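Glycoside Hydrolase (Bacteroides uniformis, PDB 5T99) probably hydrolyses galactose-containing oligosaccharides released from agarose, and binds the sugar mimic d-galacto-isofagomine in its barrel pocket. Local coordinates at residues 626-632 / 676-682; 637-643 / 687-693; 720-725 / 816-822; 760-766 / 789-795. One frame throughout, in Å; residues are numbered along the deposited sequence.

Contact 1: residues 626-632 / 676-682; sequences NIPVYVY and RLSWDVP
R676 meets Y632 and Y630 because its CG lies anti to its own carbonyl carbon (chi1 -40°) and the chain then runs extended to NE. The arginine stem passes beside the Y632 ring, pointing the same way. R676 CB lies in the ring plane at its edge, and R676 CG sits 3.6 Å from Y632 CE1. Farther out, the guanidinium turns its own edge to the second tyrosine, with R676 NH1 3.6 Å from Y630 CE1. Ring and guanidinium planes stand almost perpendicular, at 87°. On the same face S678 CB rests 3.6 Å from Y630 CD2. The arginine's charge is met outside the pair: NE makes a salt bridge with D535, and NH1 and NH2 bind the backbone oxygens of Y523 and D524. Cut back to an alanine here, the side chain would probably leave D535 without its charged mate and open a gap along the edge of Y632.

On the other face, W679 has CG anti to its carbonyl carbon (chi1 -71°), which brings CZ3 to 3.5 Å from V631 CG2. W679 NE1 is satisfied by G648 O. V629 CG2 meets V681 CG2 at 3.8 Å.

Six backbone bonds hold the strands in antiparallel register. I627, V629 and V631 each pair both ways with V681, W679 and L677; V629 N to W679 O, at 2.8 Å, is nearly straight. The valine and tryptophan face packs on strands 637-642 and 645-651. A three-stranded antiparallel sheet with its apolar face turned to a second sheet is consistent with an immunoglobulin-like beta sandwich, here in the DUF4982 region.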
# COMPACT_ATOMS: atom_id res chain seq x y z
N ASN A 626 -26.10 -30.26 9.61
CA ASN A 626 -26.72 -29.44 8.58
C ASN A 626 -25.71 -28.32 8.28
O ASN A 626 -25.35 -27.57 9.17
CB ASN A 626 -28.06 -28.87 9.07
CG ASN A 626 -28.95 -28.41 7.93
OD1 ASN A 626 -28.85 -27.27 7.46
ND2 ASN A 626 -29.83 -29.30 7.47
N ILE A 627 -25.23 -28.26 7.04
CA ILE A 627 -24.21 -27.30 6.63
C ILE A 627 -24.90 -26.14 5.91
O ILE A 627 -25.56 -26.35 4.88
CB ILE A 627 -23.18 -27.96 5.68
CG1 ILE A 627 -22.65 -29.29 6.26
CG2 ILE A 627 -22.04 -27.00 5.37
CD1 ILE A 627 -22.00 -29.18 7.63
N PRO A 628 -24.79 -24.91 6.47
CA PRO A 628 -25.25 -23.75 5.69
C PRO A 628 -24.27 -23.52 4.54
O PRO A 628 -23.07 -23.40 4.79
CB PRO A 628 -25.24 -22.59 6.70
CG PRO A 628 -24.95 -23.19 8.03
CD PRO A 628 -24.28 -24.50 7.79
N VAL A 629 -24.77 -23.51 3.31
CA VAL A 629 -23.90 -23.35 2.14
C VAL A 629 -24.24 -22.03 1.48
O VAL A 629 -25.38 -21.80 1.11
CB VAL A 629 -24.03 -24.54 1.15
CG1 VAL A 629 -23.37 -24.23 -0.19
CG2 VAL A 629 -23.41 -25.79 1.76
N TYR A 630 -23.22 -21.18 1.36
CA TYR A 630 -23.34 -19.84 0.79
C TYR A 630 -22.64 -19.82 -0.57
O TYR A 630 -21.59 -20.45 -0.75
CB TYR A 630 -22.71 -18.83 1.74
CG TYR A 630 -23.53 -18.47 2.99
CD1 TYR A 630 -23.04 -17.53 3.90
CD2 TYR A 630 -24.79 -19.03 3.25
CE1 TYR A 630 -23.76 -17.18 5.04
CE2 TYR A 630 -25.52 -18.67 4.37
CZ TYR A 630 -25.00 -17.75 5.27
OH TYR A 630 -25.72 -17.41 6.38
N VAL A 631 -23.26 -19.14 -1.53
CA VAL A 631 -22.66 -18.94 -2.84
C VAL A 631 -22.66 -17.46 -3.15
O VAL A 631 -23.69 -16.79 -3.00
CB VAL A 631 -23.40 -19.72 -3.95
CG1 VAL A 631 -22.96 -19.27 -5.35
CG2 VAL A 631 -23.17 -21.22 -3.78
N TYR A 632 -21.49 -16.96 -3.58
CA TYR A 632 -21.33 -15.58 -4.04
C TYR A 632 -21.11 -15.58 -5.55
O TYR A 632 -20.20 -16.24 -6.04
CB TYR A 632 -20.17 -14.89 -3.31
CG TYR A 632 -20.20 -14.99 -1.78
CD1 TYR A 632 -21.40 -14.96 -1.07
CD2 TYR A 632 -19.01 -15.08 -1.05
CE1 TYR A 632 -21.42 -15.05 0.31
CE2 TYR A 632 -19.02 -15.16 0.34
CZ TYR A 632 -20.23 -15.15 1.01
OH TYR A 632 -20.26 -15.22 2.38
N ARG A 676 -25.92 -12.68 -1.03
CA ARG A 676 -25.53 -14.08 -0.87
C ARG A 676 -26.70 -14.98 -1.28
O ARG A 676 -27.86 -14.61 -1.11
CB ARG A 676 -25.17 -14.38 0.58
CG ARG A 676 -24.38 -13.29 1.26
CD ARG A 676 -23.92 -13.72 2.63
NE ARG A 676 -23.26 -12.62 3.33
CZ ARG A 676 -22.45 -12.76 4.37
NH1 ARG A 676 -22.12 -13.97 4.84
NH2 ARG A 676 -21.93 -11.68 4.93
N LEU A 677 -26.37 -16.15 -1.83
CA LEU A 677 -27.32 -17.22 -2.14
C LEU A 677 -27.04 -18.34 -1.16
O LEU A 677 -25.88 -18.61 -0.88
CB LEU A 677 -27.15 -17.73 -3.57
CG LEU A 677 -27.33 -16.74 -4.72
CD1 LEU A 677 -27.07 -17.45 -6.04
CD2 LEU A 677 -28.71 -16.13 -4.72
N SER A 678 -28.08 -18.98 -0.64
CA SER A 678 -27.89 -19.95 0.45
C SER A 678 -28.76 -21.20 0.37
O SER A 678 -29.91 -21.17 -0.07
CB SER A 678 -28.10 -19.27 1.80
OG SER A 678 -29.32 -18.57 1.82
N TRP A 679 -28.17 -22.31 0.82
CA TRP A 679 -28.84 -23.60 0.93
C TRP A 679 -28.55 -24.15 2.32
O TRP A 679 -27.48 -23.88 2.88
CB TRP A 679 -28.27 -24.57 -0.11
CG TRP A 679 -28.65 -24.29 -1.54
CD1 TRP A 679 -29.62 -24.92 -2.27
CD2 TRP A 679 -28.05 -23.34 -2.43
NE1 TRP A 679 -29.67 -24.41 -3.54
CE2 TRP A 679 -28.71 -23.44 -3.67
CE3 TRP A 679 -27.01 -22.41 -2.29
CZ2 TRP A 679 -28.37 -22.65 -4.77
CZ3 TRP A 679 -26.67 -21.62 -3.37
CH2 TRP A 679 -27.35 -21.74 -4.60
N ASP A 680 -29.49 -24.92 2.86
CA ASP A 680 -29.25 -25.75 4.04
C ASP A 680 -29.15 -27.20 3.58
O ASP A 680 -30.15 -27.79 3.16
CB ASP A 680 -30.38 -25.58 5.07
CG ASP A 680 -30.10 -24.45 6.05
OD1 ASP A 680 -29.08 -24.51 6.78
OD2 ASP A 680 -30.93 -23.52 6.11
N VAL A 681 -27.94 -27.75 3.67
CA VAL A 681 -27.63 -29.05 3.08
C VAL A 681 -27.28 -30.04 4.18
O VAL A 681 -26.36 -29.79 4.95
CB VAL A 681 -26.43 -28.92 2.11
CG1 VAL A 681 -26.19 -30.24 1.37
CG2 VAL A 681 -26.65 -27.77 1.14
N PRO A 682 -28.03 -31.16 4.28
CA PRO A 682 -27.56 -32.26 5.13
C PRO A 682 -26.32 -32.92 4.53
O PRO A 682 -26.31 -33.26 3.34
CB PRO A 682 -28.76 -33.22 5.16
CG PRO A 682 -29.94 -32.36 4.86
CD PRO A 682 -29.42 -31.37 3.85

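Contact 2: residues 637-643 / 687-693; sequences EAELFLN and ELTVKAY
K691 reaches over the F641 ring and makes a cation-pi contact. NZ lies 4.7 Å from the ring centroid and 23° off its normal. K691 also touches a crystal neighbour, which may influence its pose. The methylenes take part too: K691 CD is 3.7 Å from F641 CE2, and the two side chains run at about a right angle. With CG anti to its carbonyl carbon (chi1 -69°), F641 turns its ring so that T689 O lies in plane at the edge and a face meets K691. Next along the same face, the Y693 ring receives E639 CB in plane at its edge, 3.8 Å from CE2. E637 CG packs 4.0 Å from Y693 CB.

The opposite face is aliphatic. L640 CG meets L688 CD1 at 3.8 Å, and V690 and A638 continue the row. L640 goes on to touch W679 and V681 of the facing sheet.

Backbone bonds set this register. E637, E639 and F641 pair both ways with Y693, K691 and T689. At the end of the ladder N643 takes over. Its N donates to E687 O, and its OD1 accepts E687 N at 3.2 Å, with the donor well above the carbonyl plane. N643 ND2 is in turn held by P685 O. Water 1 donates to E687 O at 2.9 Å and weakly to F641 O.

In the next shell, S646 binds E639 OE2, T704 binds T689 OG1, and R706 forms a salt bridge with E687. The strands are the central pair of a four-stranded antiparallel sheet, one face mixed polar and aromatic, the other aliphatic, consistent with an immunoglobulin-like beta sandwich.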
# COMPACT_ATOMS: atom_id res chain seq x y z
N GLU A 637 -28.51 -16.11 -11.37
CA GLU A 637 -28.90 -17.19 -10.45
C GLU A 637 -27.82 -18.28 -10.32
O GLU A 637 -26.88 -18.32 -11.09
CB GLU A 637 -30.21 -17.85 -10.90
CG GLU A 637 -30.07 -18.75 -12.13
CD GLU A 637 -31.40 -19.18 -12.71
OE1 GLU A 637 -31.46 -19.48 -13.93
OE2 GLU A 637 -32.40 -19.24 -11.95
N ALA A 638 -28.00 -19.17 -9.35
CA ALA A 638 -27.14 -20.33 -9.22
C ALA A 638 -27.90 -21.55 -8.71
O ALA A 638 -28.91 -21.42 -8.02
CB ALA A 638 -25.97 -20.02 -8.31
N GLU A 639 -27.38 -22.73 -9.06
CA GLU A 639 -27.99 -24.02 -8.72
C GLU A 639 -26.92 -24.88 -8.08
O GLU A 639 -25.82 -24.98 -8.60
CB GLU A 639 -28.55 -24.71 -9.97
CG GLU A 639 -29.39 -25.96 -9.68
CD GLU A 639 -30.21 -26.44 -10.87
OE1 GLU A 639 -29.94 -26.05 -12.02
OE2 GLU A 639 -31.15 -27.24 -10.65
N LEU A 640 -27.27 -25.50 -6.95
CA LEU A 640 -26.35 -26.33 -6.17
C LEU A 640 -26.65 -27.81 -6.43
O LEU A 640 -27.82 -28.21 -6.54
CB LEU A 640 -26.53 -25.99 -4.68
CG LEU A 640 -25.46 -26.45 -3.69
CD1 LEU A 640 -24.11 -25.83 -4.01
CD2 LEU A 640 -25.85 -26.10 -2.26
N PHE A 641 -25.60 -28.62 -6.55
CA PHE A 641 -25.72 -30.05 -6.85
C PHE A 641 -24.88 -30.83 -5.86
O PHE A 641 -23.68 -30.57 -5.75
CB PHE A 641 -25.23 -30.36 -8.28
CG PHE A 641 -26.12 -29.82 -9.38
CD1 PHE A 641 -27.13 -30.60 -9.94
CD2 PHE A 641 -25.93 -28.52 -9.88
CE1 PHE A 641 -27.94 -30.11 -10.96
CE2 PHE A 641 -26.74 -28.03 -10.91
CZ PHE A 641 -27.75 -28.82 -11.44
N LEU A 642 -25.50 -31.76 -5.12
CA LEU A 642 -24.77 -32.66 -4.21
C LEU A 642 -24.73 -34.07 -4.81
O LEU A 642 -25.77 -34.71 -4.94
CB LEU A 642 -25.42 -32.69 -2.83
CG LEU A 642 -24.80 -33.63 -1.79
CD1 LEU A 642 -23.33 -33.30 -1.53
CD2 LEU A 642 -25.60 -33.58 -0.50
N ASN A 643 -23.53 -34.53 -5.15
CA ASN A 643 -23.32 -35.82 -5.84
C ASN A 643 -24.24 -36.00 -7.07
O ASN A 643 -24.83 -37.05 -7.27
CB ASN A 643 -23.49 -36.98 -4.86
CG ASN A 643 -22.42 -36.99 -3.79
OD1 ASN A 643 -21.24 -37.02 -4.10
ND2 ASN A 643 -22.83 -36.96 -2.53
N GLU A 687 -18.98 -34.89 -3.55
CA GLU A 687 -18.75 -33.63 -4.26
C GLU A 687 -19.97 -32.71 -4.41
O GLU A 687 -21.05 -33.12 -4.84
CB GLU A 687 -18.06 -33.87 -5.61
CG GLU A 687 -18.90 -34.39 -6.77
CD GLU A 687 -18.06 -34.62 -8.03
OE1 GLU A 687 -16.81 -34.46 -7.99
OE2 GLU A 687 -18.64 -34.96 -9.08
N LEU A 688 -19.75 -31.45 -4.04
CA LEU A 688 -20.76 -30.41 -4.05
C LEU A 688 -20.42 -29.41 -5.17
O LEU A 688 -19.37 -28.75 -5.12
CB LEU A 688 -20.75 -29.72 -2.68
CG LEU A 688 -21.82 -28.68 -2.35
CD1 LEU A 688 -23.21 -29.30 -2.45
CD2 LEU A 688 -21.58 -28.12 -0.96
N THR A 689 -21.29 -29.31 -6.17
CA THR A 689 -21.03 -28.49 -7.35
C THR A 689 -22.04 -27.35 -7.48
O THR A 689 -23.24 -27.57 -7.32
CB THR A 689 -21.02 -29.37 -8.62
OG1 THR A 689 -19.98 -30.34 -8.51
CG2 THR A 689 -20.79 -28.53 -9.86
N VAL A 690 -21.55 -26.15 -7.76
CA VAL A 690 -22.40 -24.97 -7.97
C VAL A 690 -22.29 -24.52 -9.41
O VAL A 690 -21.19 -24.46 -9.96
CB VAL A 690 -22.08 -23.80 -7.00
CG1 VAL A 690 -20.65 -23.30 -7.12
CG2 VAL A 690 -23.07 -22.66 -7.23
N LYS A 691 -23.43 -24.22 -10.02
CA LYS A 691 -23.50 -23.75 -11.38
C LYS A 691 -24.19 -22.40 -11.40
O LYS A 691 -25.30 -22.28 -10.88
CB LYS A 691 -24.26 -24.75 -12.24
CG LYS A 691 -23.51 -26.05 -12.45
CD LYS A 691 -24.23 -26.98 -13.41
CE LYS A 691 -23.59 -28.36 -13.40
NZ LYS A 691 -24.29 -29.29 -14.30
N ALA A 692 -23.53 -21.41 -12.00
CA ALA A 692 -24.06 -20.05 -12.11
C ALA A 692 -24.55 -19.81 -13.53
O ALA A 692 -23.84 -20.12 -14.50
CB ALA A 692 -22.99 -19.03 -11.75
N TYR A 693 -25.76 -19.25 -13.65
CA TYR A 693 -26.39 -18.99 -14.93
C TYR A 693 -26.81 -17.53 -15.07
O TYR A 693 -27.08 -16.85 -14.08
CB TYR A 693 -27.65 -19.85 -15.09
CG TYR A 693 -27.48 -21.33 -14.86
CD1 TYR A 693 -27.10 -22.18 -15.89
CD2 TYR A 693 -27.74 -21.89 -13.60
CE1 TYR A 693 -26.96 -23.55 -15.68
CE2 TYR A 693 -27.59 -23.26 -13.39
CZ TYR A 693 -27.20 -24.08 -14.43
OH TYR A 693 -27.06 -25.44 -14.23
O HOH W 1 -22.26 -32.82 -7.48

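Contact 3: residues 720-725 / 816-822; sequences RKVITA and TTINVEL
I723 lies against V820 and I818 in a short parallel strand pair. The topology is consistent with an immunoglobulin-like sandwich whose first strand changes sheets. The chain leaves strand 713-718 in one sheet, and 722-724 then runs beside the last strand, 814-821, in the other.

I723 CG1 sits between its backbone N and carbonyl carbon (chi1 62°). From there it touches two branches, V820 CG2 and I818 CG2, each at 3.9 Å. I723 crosses each of them obliquely on the inner face. A725 comes in at the end of this row, with its CB 3.5 Å from V820 CG1.

On the other face V722 CG1 approaches the E821 carboxylate. It is 3.6 Å from CD and almost as near to both oxygens, so the methyl is centred on the group and does not favour one oxygen. T724 CG2 meets the C-terminal L822 at CD2, 3.8 Å away.

Four backbone bonds zip the pair, alternating in direction: N819 N to K721 O, I723 N to N819 O, E821 N to I723 O and A725 N to E821 O. The first three are fairly straight. R720 flanks the strand: its guanidinium, in a salt bridge with D729, has I723 CG2 over one face, toward the rim.

The ladder closes at A725, whose N reaches E821 O at 2.7 Å with a bent angle of 144°, while its CB stands only 3.1 Å from the same oxygen.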
# COMPACT_ATOMS: atom_id res chain seq x y z
N ARG A 720 4.92 -16.60 -10.16
CA ARG A 720 5.77 -16.30 -11.31
C ARG A 720 6.96 -17.26 -11.39
O ARG A 720 7.78 -17.33 -10.46
CB ARG A 720 6.24 -14.85 -11.24
CG ARG A 720 5.15 -13.82 -11.53
CD ARG A 720 5.74 -12.46 -11.85
NE ARG A 720 6.60 -12.07 -10.76
CZ ARG A 720 7.83 -11.55 -10.84
NH1 ARG A 720 8.42 -11.25 -11.99
NH2 ARG A 720 8.47 -11.30 -9.70
N LYS A 721 7.03 -18.01 -12.49
CA LYS A 721 8.13 -18.96 -12.72
C LYS A 721 9.41 -18.28 -13.22
O LYS A 721 10.47 -18.91 -13.21
CB LYS A 721 7.72 -20.05 -13.72
CG LYS A 721 6.65 -21.00 -13.21
CD LYS A 721 6.13 -21.87 -14.35
CE LYS A 721 5.39 -23.10 -13.83
NZ LYS A 721 6.31 -24.13 -13.25
N VAL A 722 9.31 -17.02 -13.66
CA VAL A 722 10.48 -16.24 -14.08
C VAL A 722 10.54 -14.94 -13.28
O VAL A 722 9.53 -14.23 -13.19
CB VAL A 722 10.45 -15.98 -15.61
CG1 VAL A 722 11.67 -15.16 -16.04
CG2 VAL A 722 10.36 -17.30 -16.38
N ILE A 723 11.71 -14.63 -12.70
CA ILE A 723 11.93 -13.40 -11.93
C ILE A 723 13.25 -12.71 -12.28
O ILE A 723 14.11 -13.31 -12.90
CB ILE A 723 11.86 -13.63 -10.40
CG1 ILE A 723 12.95 -14.60 -9.92
CG2 ILE A 723 10.49 -14.14 -10.01
CD1 ILE A 723 13.11 -14.62 -8.42
N THR A 724 13.38 -11.46 -11.87
CA THR A 724 14.54 -10.64 -12.25
C THR A 724 15.71 -10.85 -11.29
O THR A 724 15.52 -10.89 -10.07
CB THR A 724 14.17 -9.14 -12.30
OG1 THR A 724 13.03 -8.97 -13.15
CG2 THR A 724 15.33 -8.30 -12.85
N ALA A 725 16.91 -10.92 -11.85
CA ALA A 725 18.14 -11.17 -11.10
C ALA A 725 18.70 -9.89 -10.47
O ALA A 725 19.85 -9.55 -10.69
CB ALA A 725 19.18 -11.81 -12.00
N THR A 816 9.99 -27.55 -7.32
CA THR A 816 9.70 -26.64 -8.43
C THR A 816 10.93 -25.80 -8.71
O THR A 816 11.76 -25.59 -7.81
CB THR A 816 8.45 -25.76 -8.16
OG1 THR A 816 8.02 -25.12 -9.37
CG2 THR A 816 8.72 -24.71 -7.10
N THR A 817 11.04 -25.34 -9.95
CA THR A 817 12.15 -24.47 -10.35
C THR A 817 11.66 -23.07 -10.70
O THR A 817 10.64 -22.91 -11.38
CB THR A 817 12.93 -25.05 -11.56
OG1 THR A 817 13.39 -26.36 -11.24
CG2 THR A 817 14.14 -24.17 -11.91
N ILE A 818 12.39 -22.07 -10.22
CA ILE A 818 12.17 -20.69 -10.59
C ILE A 818 13.37 -20.27 -11.43
O ILE A 818 14.52 -20.44 -11.01
CB ILE A 818 12.02 -19.77 -9.35
CG1 ILE A 818 10.92 -20.27 -8.41
CG2 ILE A 818 11.72 -18.34 -9.78
CD1 ILE A 818 9.53 -20.39 -9.01
N ASN A 819 13.10 -19.73 -12.62
CA ASN A 819 14.15 -19.24 -13.51
C ASN A 819 14.40 -17.75 -13.27
O ASN A 819 13.46 -16.97 -13.11
CB ASN A 819 13.79 -19.51 -14.98
CG ASN A 819 14.06 -20.95 -15.37
OD1 ASN A 819 15.21 -21.37 -15.46
ND2 ASN A 819 13.01 -21.72 -15.58
N VAL A 820 15.67 -17.38 -13.24
CA VAL A 820 16.10 -16.04 -12.88
C VAL A 820 16.89 -15.47 -14.06
O VAL A 820 17.87 -16.08 -14.51
CB VAL A 820 16.94 -16.08 -11.58
CG1 VAL A 820 17.39 -14.69 -11.15
CG2 VAL A 820 16.15 -16.77 -10.47
N GLU A 821 16.45 -14.32 -14.57
CA GLU A 821 17.00 -13.69 -15.77
C GLU A 821 17.53 -12.28 -15.49
O GLU A 821 17.22 -11.69 -14.46
CB GLU A 821 15.93 -13.61 -16.85
CG GLU A 821 15.48 -14.97 -17.37
CD GLU A 821 14.36 -14.86 -18.40
OE1 GLU A 821 13.88 -13.73 -18.66
OE2 GLU A 821 13.95 -15.90 -18.95
N LEU A 822 18.32 -11.76 -16.44
CA LEU A 822 18.93 -10.42 -16.42
C LEU A 822 20.16 -10.37 -15.52
O LEU A 822 21.29 -10.35 -16.02
CB LEU A 822 17.95 -9.28 -16.06
CG LEU A 822 16.90 -8.88 -17.09
CD1 LEU A 822 16.01 -10.03 -17.53
CD2 LEU A 822 16.06 -7.74 -16.54

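Contact 4: residues 760-766 / 789-795; sequences GHFRAVG and MLIVQSD
I791 O is gripped by two backbone donors, R763 N and A764 N, each at 3.0 Å. This is a classic beta bulge in an antiparallel pair, probably of an immunoglobulin-like sandwich. R763 and A764 both face I791, which shifts the register by one. Beyond the bulge V765 faces L790 and G766 pairs with M789; before it H761 pairs with Q793.

The H761 ring meets D795 with its plane 16° from the carboxylate. ND1 donates to D795 OD2 at 2.6 Å, on the syn side and somewhat out of plane. The H761 CG lies between its backbone N and carbonyl carbon (chi1 61°), which sets one ring face over Q793 O. A leucine in place of H761 would probably leave D795 OD2 without this donor and its carboxylate less firmly placed. K798 forms a salt bridge with D795 OD1.

At the backbone angles of G760 (phi 142°) a CB would press on the preceding carbonyl O and on Q793 O. Water 2 donates to D795 OD1 at 2.7 Å and weakly to G760 O.

On the other side of the sheet F762, with CG anti to the backbone N, presents its ring edge to L790. There L790 CD1 lies in the ring plane, 3.5 Å from F762 CE1.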
# COMPACT_ATOMS: atom_id res chain seq x y z
N GLY A 760 19.56 -17.98 -6.20
CA GLY A 760 18.60 -17.34 -5.31
C GLY A 760 18.60 -17.98 -3.94
O GLY A 760 19.42 -18.85 -3.66
N HIS A 761 17.66 -17.55 -3.10
CA HIS A 761 17.65 -17.96 -1.70
C HIS A 761 16.29 -17.87 -1.05
O HIS A 761 15.38 -17.18 -1.53
CB HIS A 761 18.65 -17.10 -0.91
CG HIS A 761 18.34 -15.64 -0.93
ND1 HIS A 761 18.80 -14.79 -1.91
CD2 HIS A 761 17.61 -14.87 -0.09
CE1 HIS A 761 18.37 -13.56 -1.66
NE2 HIS A 761 17.64 -13.59 -0.56
N PHE A 762 16.17 -18.57 0.08
CA PHE A 762 15.00 -18.46 0.93
C PHE A 762 14.86 -17.02 1.42
O PHE A 762 15.84 -16.43 1.88
CB PHE A 762 15.13 -19.40 2.14
CG PHE A 762 14.04 -19.20 3.13
CD1 PHE A 762 12.77 -19.69 2.87
CD2 PHE A 762 14.25 -18.45 4.28
CE1 PHE A 762 11.73 -19.48 3.76
CE2 PHE A 762 13.21 -18.23 5.18
CZ PHE A 762 11.95 -18.74 4.92
N ARG A 763 13.65 -16.46 1.34
CA ARG A 763 13.39 -15.11 1.87
C ARG A 763 12.43 -15.08 3.03
O ARG A 763 12.76 -14.51 4.08
CB ARG A 763 12.90 -14.16 0.76
CG ARG A 763 12.68 -12.71 1.21
CD ARG A 763 13.88 -12.10 1.94
NE ARG A 763 13.55 -10.77 2.44
CZ ARG A 763 12.82 -10.52 3.54
NH1 ARG A 763 12.33 -11.52 4.30
NH2 ARG A 763 12.57 -9.26 3.89
N ALA A 764 11.25 -15.67 2.86
CA ALA A 764 10.26 -15.69 3.95
C ALA A 764 9.15 -16.73 3.76
O ALA A 764 8.99 -17.29 2.68
CB ALA A 764 9.64 -14.31 4.13
N VAL A 765 8.40 -16.95 4.83
CA VAL A 765 7.22 -17.82 4.83
C VAL A 765 6.05 -17.20 5.57
O VAL A 765 6.23 -16.37 6.44
CB VAL A 765 7.50 -19.18 5.49
CG1 VAL A 765 8.27 -20.10 4.55
CG2 VAL A 765 8.24 -19.01 6.82
N GLY A 766 4.84 -17.63 5.22
CA GLY A 766 3.63 -17.21 5.93
C GLY A 766 2.52 -18.22 5.77
O GLY A 766 2.64 -19.17 5.00
N MET A 789 2.68 -20.38 2.49
CA MET A 789 3.23 -19.57 1.42
C MET A 789 4.72 -19.42 1.61
O MET A 789 5.15 -18.93 2.65
CB MET A 789 2.56 -18.19 1.41
CG MET A 789 3.06 -17.21 0.35
SD MET A 789 2.58 -17.65 -1.33
CE MET A 789 0.79 -17.46 -1.21
N LEU A 790 5.48 -19.84 0.60
CA LEU A 790 6.93 -19.73 0.60
C LEU A 790 7.30 -18.54 -0.27
O LEU A 790 6.75 -18.37 -1.36
CB LEU A 790 7.56 -21.01 0.02
CG LEU A 790 9.07 -20.97 -0.19
CD1 LEU A 790 9.79 -20.88 1.14
CD2 LEU A 790 9.55 -22.19 -0.96
N ILE A 791 8.26 -17.74 0.18
CA ILE A 791 8.72 -16.59 -0.59
C ILE A 791 10.21 -16.74 -0.87
O ILE A 791 11.01 -16.81 0.05
CB ILE A 791 8.42 -15.25 0.13
CG1 ILE A 791 6.93 -15.15 0.47
CG2 ILE A 791 8.82 -14.06 -0.75
CD1 ILE A 791 6.57 -14.02 1.43
N VAL A 792 10.58 -16.80 -2.14
CA VAL A 792 12.00 -16.83 -2.51
C VAL A 792 12.38 -15.53 -3.22
O VAL A 792 11.51 -14.80 -3.66
CB VAL A 792 12.39 -18.08 -3.33
CG1 VAL A 792 12.08 -19.34 -2.54
CG2 VAL A 792 11.73 -18.12 -4.71
N GLN A 793 13.68 -15.27 -3.30
CA GLN A 793 14.23 -14.03 -3.81
C GLN A 793 15.48 -14.30 -4.64
O GLN A 793 16.29 -15.14 -4.27
CB GLN A 793 14.60 -13.12 -2.65
CG GLN A 793 15.00 -11.71 -3.07
CD GLN A 793 15.05 -10.76 -1.89
OE1 GLN A 793 14.29 -9.79 -1.83
NE2 GLN A 793 15.94 -11.03 -0.96
N SER A 794 15.65 -13.57 -5.74
CA SER A 794 16.86 -13.70 -6.54
C SER A 794 18.10 -13.19 -5.79
O SER A 794 17.99 -12.49 -4.78
CB SER A 794 16.71 -12.94 -7.87
OG SER A 794 16.49 -11.55 -7.65
N ASP A 795 19.28 -13.61 -6.26
CA ASP A 795 20.55 -13.01 -5.87
C ASP A 795 20.97 -12.04 -6.97
O ASP A 795 20.78 -12.34 -8.16
CB ASP A 795 21.65 -14.07 -5.69
CG ASP A 795 21.49 -14.89 -4.43
OD1 ASP A 795 22.01 -16.03 -4.42
OD2 ASP A 795 20.87 -14.41 -3.46
O HOH W 2 22.29 -17.66 -2.28

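In the fold
From the N terminus the chain first passes through the sugar-binding and barrel regions. It then enters two successive beta sandwiches. In the first, contact 1 opens at 626 and contact 2 at 637; they close in the same order, so their loops cross. They lie in facing sheets and touch through W679 and L640, which joins the two halves of that sandwich. Contact 3 opens later, at 720, and closes only at the C terminus. Contact 4 is nested inside its loop. These two also lie in different sheets and meet at T724 O and S794 OG, a probable hydrogen bond. The two pairs are separate, with nearest atoms at least about 20 Å apart.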